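Local coordinates for protein pyruvate kinase (Pyrobaculum aerophilum, PDB 3QTG) that catalyses the last step of glycolysis, the transfer of phosphate from phosphoenolpyruvate to ADP that gives pyruvate and ATP, at residues D360-G365 against G384-R389; A446-G449 against G453-S456. One frame throughout, in Å; residues are numbered along the deposited sequence.

Overall arrangement
Both contacts lie in the C-terminal alpha/beta domain, away from the catalytic site, and their centres are about 10 Å apart. Contact 1 packs helix 358-373 against the start of helix 385-391, while contact 2 joins strands 444-448 and 455-460 at the end of this chain's five-stranded sheet, which the second subunit extends. The two meet by packing: Phe-362 brings CZ to 3.6 Å from CG2 of Thr-447 and sets its ring edge-to-face with His-455, and CD2 of Leu-386 lies 3.6 Å from N of Gly-449. A sulfate ion sits at the N-terminus of helix 385-391, with its O4 5.8 Å from CA of Gly-449. Each contact also touches the second subunit.

Contact 1: residues D360-G365 against G384-R389; sequences DRFAKG and GTLARR. With SO4 (sulfate ion), chain C.
A buried helix-helix contact, held by one salt bridge and a small apolar patch, joins Asp-360, Phe-362 and Ala-363 of helix 358-373 to Leu-386 and Arg-389 of helix 385-391 in the alpha/beta domain. The short helical segments cross at -62°, their axes 10.2 Å apart at closest approach. CG of Arg-389 leaves anti to the backbone N (chi1 -173°) and lies against the methyl of Ala-363, with CG 3.6 Å from CB; a bend at chi3 then turns the guanidinium to Asp-360. The bridge is made through NH2 of Arg-389, which donates to OD1 of Asp-360 at 2.7 Å, within the guanidinium plane but from above the carboxylate plane. The same OD1 has a second cationic partner in Lys-392. Helix 385-391 follows strand 376-380 of the domain's central sheet, and its N-terminus binds a sulfate, probably from the crystallisation liquor: N of Leu-386 donates to O3 at 2.9 Å and N of Thr-385 to O2 at 3.2 Å. With an alanine in place of Arg-389, OD1 of Asp-360 would probably lose this bridge and a gap would open beside Ala-363. CD1 of Leu-386 lies near the edge of the Phe-362 ring, 4.5 Å from CE2.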
ATOM      1  N   ASP A 360       5.335  20.908   5.040  1.00 40.02           N
ATOM      2  CA  ASP A 360       5.550  19.520   5.456  1.00 40.12           C
ATOM      3  C   ASP A 360       5.608  18.597   4.245  1.00 39.72           C
ATOM      4  O   ASP A 360       6.520  17.790   4.157  1.00 39.35           O
ATOM      5  CB  ASP A 360       4.447  19.035   6.408  1.00 40.16           C
ATOM      6  CG  ASP A 360       4.620  19.545   7.858  1.00 43.08           C
ATOM      7  OD1 ASP A 360       5.698  20.092   8.236  1.00 41.56           O
ATOM      8  OD2 ASP A 360       3.639  19.387   8.624  1.00 45.55           O
ATOM      9  N   ARG A 361       4.637  18.717   3.329  1.00 40.36           N
ATOM     10  CA  ARG A 361       4.604  17.912   2.099  1.00 41.46           C
ATOM     11  C   ARG A 361       5.862  18.166   1.276  1.00 39.96           C
ATOM     12  O   ARG A 361       6.469  17.226   0.809  1.00 40.12           O
ATOM     13  CB  ARG A 361       3.338  18.170   1.268  1.00 41.83           C
ATOM     14  CG  ARG A 361       2.072  18.073   2.095  1.00 44.20           C
ATOM     15  CD  ARG A 361       0.772  18.091   1.270  1.00 45.84           C
ATOM     16  NE  ARG A 361      -0.360  17.832   2.155  1.00 52.94           N
ATOM     17  CZ  ARG A 361      -0.881  16.623   2.369  1.00 55.70           C
ATOM     18  NH1 ARG A 361      -0.388  15.550   1.739  1.00 55.23           N
ATOM     19  NH2 ARG A 361      -1.903  16.491   3.215  1.00 57.09           N
ATOM     20  N   PHE A 362       6.278  19.426   1.152  1.00 39.08           N
ATOM     21  CA  PHE A 362       7.536  19.762   0.462  1.00 38.57           C
ATOM     22  C   PHE A 362       8.735  19.028   1.079  1.00 37.92           C
ATOM     23  O   PHE A 362       9.506  18.368   0.358  1.00 36.01           O
ATOM     24  CB  PHE A 362       7.778  21.280   0.478  1.00 38.50           C
ATOM     25  CG  PHE A 362       9.112  21.714  -0.109  1.00 38.75           C
ATOM     26  CD1 PHE A 362       9.284  21.812  -1.481  1.00 38.88           C
ATOM     27  CD2 PHE A 362      10.174  22.052   0.721  1.00 38.90           C
ATOM     28  CE1 PHE A 362      10.490  22.237  -2.023  1.00 40.64           C
ATOM     29  CE2 PHE A 362      11.384  22.473   0.206  1.00 39.36           C
ATOM     30  CZ  PHE A 362      11.549  22.566  -1.185  1.00 41.04           C
ATOM     31  N   ALA A 363       8.885  19.134   2.405  1.00 37.67           N
ATOM     32  CA  ALA A 363      10.055  18.551   3.104  1.00 37.65           C
ATOM     33  C   ALA A 363      10.087  17.013   3.028  1.00 37.61           C
ATOM     34  O   ALA A 363      11.120  16.423   2.728  1.00 37.53           O
ATOM     35  CB  ALA A 363      10.137  19.041   4.547  1.00 37.09           C
ATOM     36  N   LYS A 364       8.943  16.384   3.259  1.00 38.05           N
ATOM     37  CA  LYS A 364       8.780  14.941   3.071  1.00 38.98           C
ATOM     38  C   LYS A 364       9.180  14.497   1.652  1.00 39.27           C
ATOM     39  O   LYS A 364       9.919  13.526   1.494  1.00 39.42           O
ATOM     40  CB  LYS A 364       7.327  14.535   3.339  1.00 38.87           C
ATOM     41  CG  LYS A 364       7.083  13.052   3.270  1.00 39.73           C
ATOM     42  CD  LYS A 364       5.720  12.717   3.813  1.00 44.17           C
ATOM     43  CE  LYS A 364       5.409  11.224   3.704  1.00 47.30           C
ATOM     44  NZ  LYS A 364       4.998  10.881   2.283  1.00 49.67           N
ATOM     45  N   GLY A 365       8.671  15.201   0.637  1.00 39.45           N
ATOM     46  CA  GLY A 365       8.974  14.895  -0.767  1.00 39.50           C
ATOM     47  C   GLY A 365      10.457  15.002  -1.066  1.00 39.27           C
ATOM     48  O   GLY A 365      11.012  14.153  -1.742  1.00 39.21           O
ATOM     49  N   GLY A 384      16.817  28.013  11.351  1.00 41.31           N
ATOM     50  CA  GLY A 384      16.717  26.578  11.635  1.00 39.68           C
ATOM     51  C   GLY A 384      15.399  25.907  11.267  1.00 38.38           C
ATOM     52  O   GLY A 384      15.273  24.703  11.419  1.00 38.12           O
ATOM     53  N   THR A 385      14.425  26.668  10.771  1.00 38.48           N
ATOM     54  CA  THR A 385      13.059  26.151  10.522  1.00 37.86           C
ATOM     55  C   THR A 385      12.968  24.999   9.475  1.00 37.39           C
ATOM     56  O   THR A 385      12.393  23.944   9.744  1.00 36.77           O
ATOM     57  CB  THR A 385      12.109  27.296  10.136  1.00 38.54           C
ATOM     58  OG1 THR A 385      12.258  28.382  11.074  1.00 39.73           O
ATOM     59  CG2 THR A 385      10.638  26.826  10.120  1.00 38.65           C
ATOM     60  N   LEU A 386      13.545  25.188   8.294  1.00 36.88           N
ATOM     61  CA  LEU A 386      13.463  24.158   7.274  1.00 35.95           C
ATOM     62  C   LEU A 386      14.332  22.972   7.670  1.00 35.14           C
ATOM     63  O   LEU A 386      13.958  21.813   7.414  1.00 33.88           O
ATOM     64  CB  LEU A 386      13.848  24.688   5.886  1.00 36.33           C
ATOM     65  CG  LEU A 386      13.706  23.705   4.704  1.00 37.15           C
ATOM     66  CD1 LEU A 386      12.277  23.135   4.547  1.00 34.22           C
ATOM     67  CD2 LEU A 386      14.191  24.357   3.400  1.00 36.23           C
ATOM     68  N   ALA A 387      15.476  23.256   8.301  1.00 33.83           N
ATOM     69  CA  ALA A 387      16.409  22.193   8.698  1.00 33.93           C
ATOM     70  C   ALA A 387      15.726  21.216   9.637  1.00 33.77           C
ATOM     71  O   ALA A 387      15.779  20.005   9.430  1.00 33.58           O
ATOM     72  CB  ALA A 387      17.654  22.781   9.355  1.00 34.00           C
ATOM     73  N   ARG A 388      15.073  21.755  10.667  1.00 34.16           N
ATOM     74  CA  ARG A 388      14.208  20.965  11.556  1.00 34.85           C
ATOM     75  C   ARG A 388      13.046  20.244  10.853  1.00 34.52           C
ATOM     76  O   ARG A 388      12.731  19.099  11.189  1.00 34.42           O
ATOM     77  CB  ARG A 388      13.659  21.841  12.684  1.00 35.05           C
ATOM     78  CG  ARG A 388      14.699  22.157  13.770  1.00 36.14           C
ATOM     79  CD  ARG A 388      14.118  23.143  14.800  1.00 38.37           C
ATOM     80  NE  ARG A 388      15.174  23.802  15.573  1.00 43.00           N
ATOM     81  CZ  ARG A 388      15.563  23.388  16.776  1.00 45.91           C
ATOM     82  NH1 ARG A 388      14.972  22.330  17.340  1.00 46.29           N
ATOM     83  NH2 ARG A 388      16.528  24.031  17.425  1.00 45.86           N
ATOM     84  N   ARG A 389      12.392  20.905   9.903  1.00 33.91           N
ATOM     85  CA  ARG A 389      11.301  20.246   9.205  1.00 35.04           C
ATOM     86  C   ARG A 389      11.816  19.041   8.385  1.00 34.07           C
ATOM     87  O   ARG A 389      11.147  18.031   8.285  1.00 34.13           O
ATOM     88  CB  ARG A 389      10.521  21.229   8.337  1.00 35.06           C
ATOM     89  CG  ARG A 389       9.267  20.617   7.704  1.00 37.32           C
ATOM     90  CD  ARG A 389       8.550  21.582   6.763  1.00 37.13           C
ATOM     91  NE  ARG A 389       8.492  22.935   7.303  1.00 42.23           N
ATOM     92  CZ  ARG A 389       7.602  23.365   8.188  1.00 46.27           C
ATOM     93  NH1 ARG A 389       7.670  24.624   8.626  1.00 46.19           N
ATOM     94  NH2 ARG A 389       6.650  22.551   8.643  1.00 47.77           N
TER
HETATM   95  S   SO4 C 500      14.578  29.084   7.652  1.00 42.68           S
HETATM   96  O1  SO4 C 500      15.550  29.850   6.905  1.00 39.99           O
HETATM   97  O2  SO4 C 500      14.725  29.413   9.075  1.00 45.44           O
HETATM   98  O3  SO4 C 500      14.801  27.650   7.469  1.00 42.37           O
HETATM   99  O4  SO4 C 500      13.203  29.373   7.244  1.00 41.57           O

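Contact 2: residues A446-G449 against G453-S456; sequences ATYG and GVHS
Tyr-448 and Ser-456 form an antiparallel hydrogen-bonded pair. N of Ser-456 donates to O of Tyr-448 at 3.0 Å, nearly in line with the carbonyl bond; the return bond, from N of Tyr-448 to O of Ser-456, is longer at 3.3 Å and less certain. Both side chains project from the same face of the sheet. With its CG placed between the backbone N and the carbonyl carbon (chi1 66°), Tyr-448 spreads its ring beneath CB of Ser-456, which makes a CH-pi contact 3.8 Å from the centroid, displaced toward the rim near CZ. A second CH-pi contact lies next along the hairpin: CA of Gly-449 sits centrally over one face of the His-455 imidazole, 3.9 Å from its centroid. The imidazole would clash with a beta carbon at Gly-449. Its rotation is steadied by ND1, which donates to O of Gly-453 at 3.2 Å; the acceptor lies in the ring plane, but ND1 approaches from above the plane of the Gly-453 carbonyl.

Farther out, Glu-429 accepts a hydrogen bond from OH of Tyr-448, whose ring also stacks on Tyr-428. OG of Ser-456 bonds to Lys-458 of the second subunit. His-455 and Ser-456 also pair with an antiparallel strand of that chain, so this beta hairpin forms the last two strands of the domain's mixed sheet in this chain and carries it across the subunit interface of the pyruvate kinase tetramer.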
ATOM      1  N   ALA A 446      19.965  20.066  -2.607  1.00 38.23           N
ATOM      2  CA  ALA A 446      20.225  21.279  -1.841  1.00 38.32           C
ATOM      3  C   ALA A 446      19.024  22.225  -1.883  1.00 38.30           C
ATOM      4  O   ALA A 446      18.517  22.504  -2.951  1.00 37.68           O
ATOM      5  CB  ALA A 446      21.478  21.978  -2.375  1.00 37.76           C
ATOM      6  N   THR A 447      18.577  22.711  -0.720  1.00 38.91           N
ATOM      7  CA  THR A 447      17.411  23.618  -0.633  1.00 39.06           C
ATOM      8  C   THR A 447      17.522  24.804   0.301  1.00 38.85           C
ATOM      9  O   THR A 447      18.305  24.818   1.244  1.00 38.61           O
ATOM     10  CB  THR A 447      16.126  22.947  -0.053  1.00 39.47           C
ATOM     11  OG1 THR A 447      16.451  21.785   0.729  1.00 41.55           O
ATOM     12  CG2 THR A 447      15.163  22.645  -1.085  1.00 38.05           C
ATOM     13  N   TYR A 448      16.656  25.770   0.049  1.00 39.24           N
ATOM     14  CA  TYR A 448      16.215  26.724   1.052  1.00 40.16           C
ATOM     15  C   TYR A 448      14.736  27.048   0.799  1.00 41.03           C
ATOM     16  O   TYR A 448      14.201  26.806  -0.304  1.00 39.33           O
ATOM     17  CB  TYR A 448      17.079  28.005   1.051  1.00 40.16           C
ATOM     18  CG  TYR A 448      16.971  28.837  -0.206  1.00 40.44           C
ATOM     19  CD1 TYR A 448      15.846  29.622  -0.442  1.00 40.36           C
ATOM     20  CD2 TYR A 448      17.991  28.842  -1.159  1.00 41.13           C
ATOM     21  CE1 TYR A 448      15.717  30.381  -1.592  1.00 40.46           C
ATOM     22  CE2 TYR A 448      17.881  29.610  -2.315  1.00 40.99           C
ATOM     23  CZ  TYR A 448      16.734  30.378  -2.515  1.00 42.54           C
ATOM     24  OH  TYR A 448      16.570  31.133  -3.648  1.00 43.41           O
ATOM     25  N   GLY A 449      14.076  27.598   1.817  1.00 42.50           N
ATOM     26  CA  GLY A 449      12.753  28.142   1.608  1.00 45.15           C
ATOM     27  C   GLY A 449      12.044  28.586   2.857  1.00 46.75           C
ATOM     28  O   GLY A 449      12.044  27.871   3.856  1.00 46.83           O
ATOM     29  N   GLY A 453       7.632  32.422   0.461  1.00 49.23           N
ATOM     30  CA  GLY A 453       8.662  32.669  -0.562  1.00 49.02           C
ATOM     31  C   GLY A 453       8.833  31.534  -1.568  1.00 48.12           C
ATOM     32  O   GLY A 453       8.220  30.469  -1.437  1.00 47.37           O
ATOM     33  N   VAL A 454       9.664  31.766  -2.581  1.00 48.21           N
ATOM     34  CA  VAL A 454      10.096  30.685  -3.477  1.00 47.69           C
ATOM     35  C   VAL A 454      10.963  29.707  -2.696  1.00 46.24           C
ATOM     36  O   VAL A 454      11.904  30.118  -2.012  1.00 47.09           O
ATOM     37  CB  VAL A 454      10.845  31.209  -4.737  1.00 48.59           C
ATOM     38  CG1 VAL A 454      12.391  31.326  -4.502  1.00 50.34           C
ATOM     39  CG2 VAL A 454      10.567  30.307  -5.933  1.00 48.55           C
ATOM     40  N   HIS A 455      10.598  28.429  -2.740  1.00 44.33           N
ATOM     41  CA  HIS A 455      11.482  27.365  -2.288  1.00 42.69           C
ATOM     42  C   HIS A 455      12.353  26.951  -3.478  1.00 41.87           C
ATOM     43  O   HIS A 455      11.868  26.808  -4.598  1.00 41.42           O
ATOM     44  CB  HIS A 455      10.691  26.177  -1.729  1.00 41.98           C
ATOM     45  CG  HIS A 455       9.947  26.483  -0.463  1.00 42.71           C
ATOM     46  ND1 HIS A 455       9.135  27.592  -0.316  1.00 43.78           N
ATOM     47  CD2 HIS A 455       9.871  25.810   0.707  1.00 42.25           C
ATOM     48  CE1 HIS A 455       8.614  27.601   0.895  1.00 44.35           C
ATOM     49  NE2 HIS A 455       9.032  26.522   1.531  1.00 45.04           N
ATOM     50  N   SER A 456      13.645  26.816  -3.233  1.00 41.14           N
ATOM     51  CA  SER A 456      14.593  26.499  -4.287  1.00 40.79           C
ATOM     52  C   SER A 456      15.223  25.152  -4.006  1.00 39.94           C
ATOM     53  O   SER A 456      15.512  24.840  -2.865  1.00 39.09           O
ATOM     54  CB  SER A 456      15.665  27.587  -4.393  1.00 41.49           C
ATOM     55  OG  SER A 456      16.541  27.323  -5.487  1.00 44.23           O
TER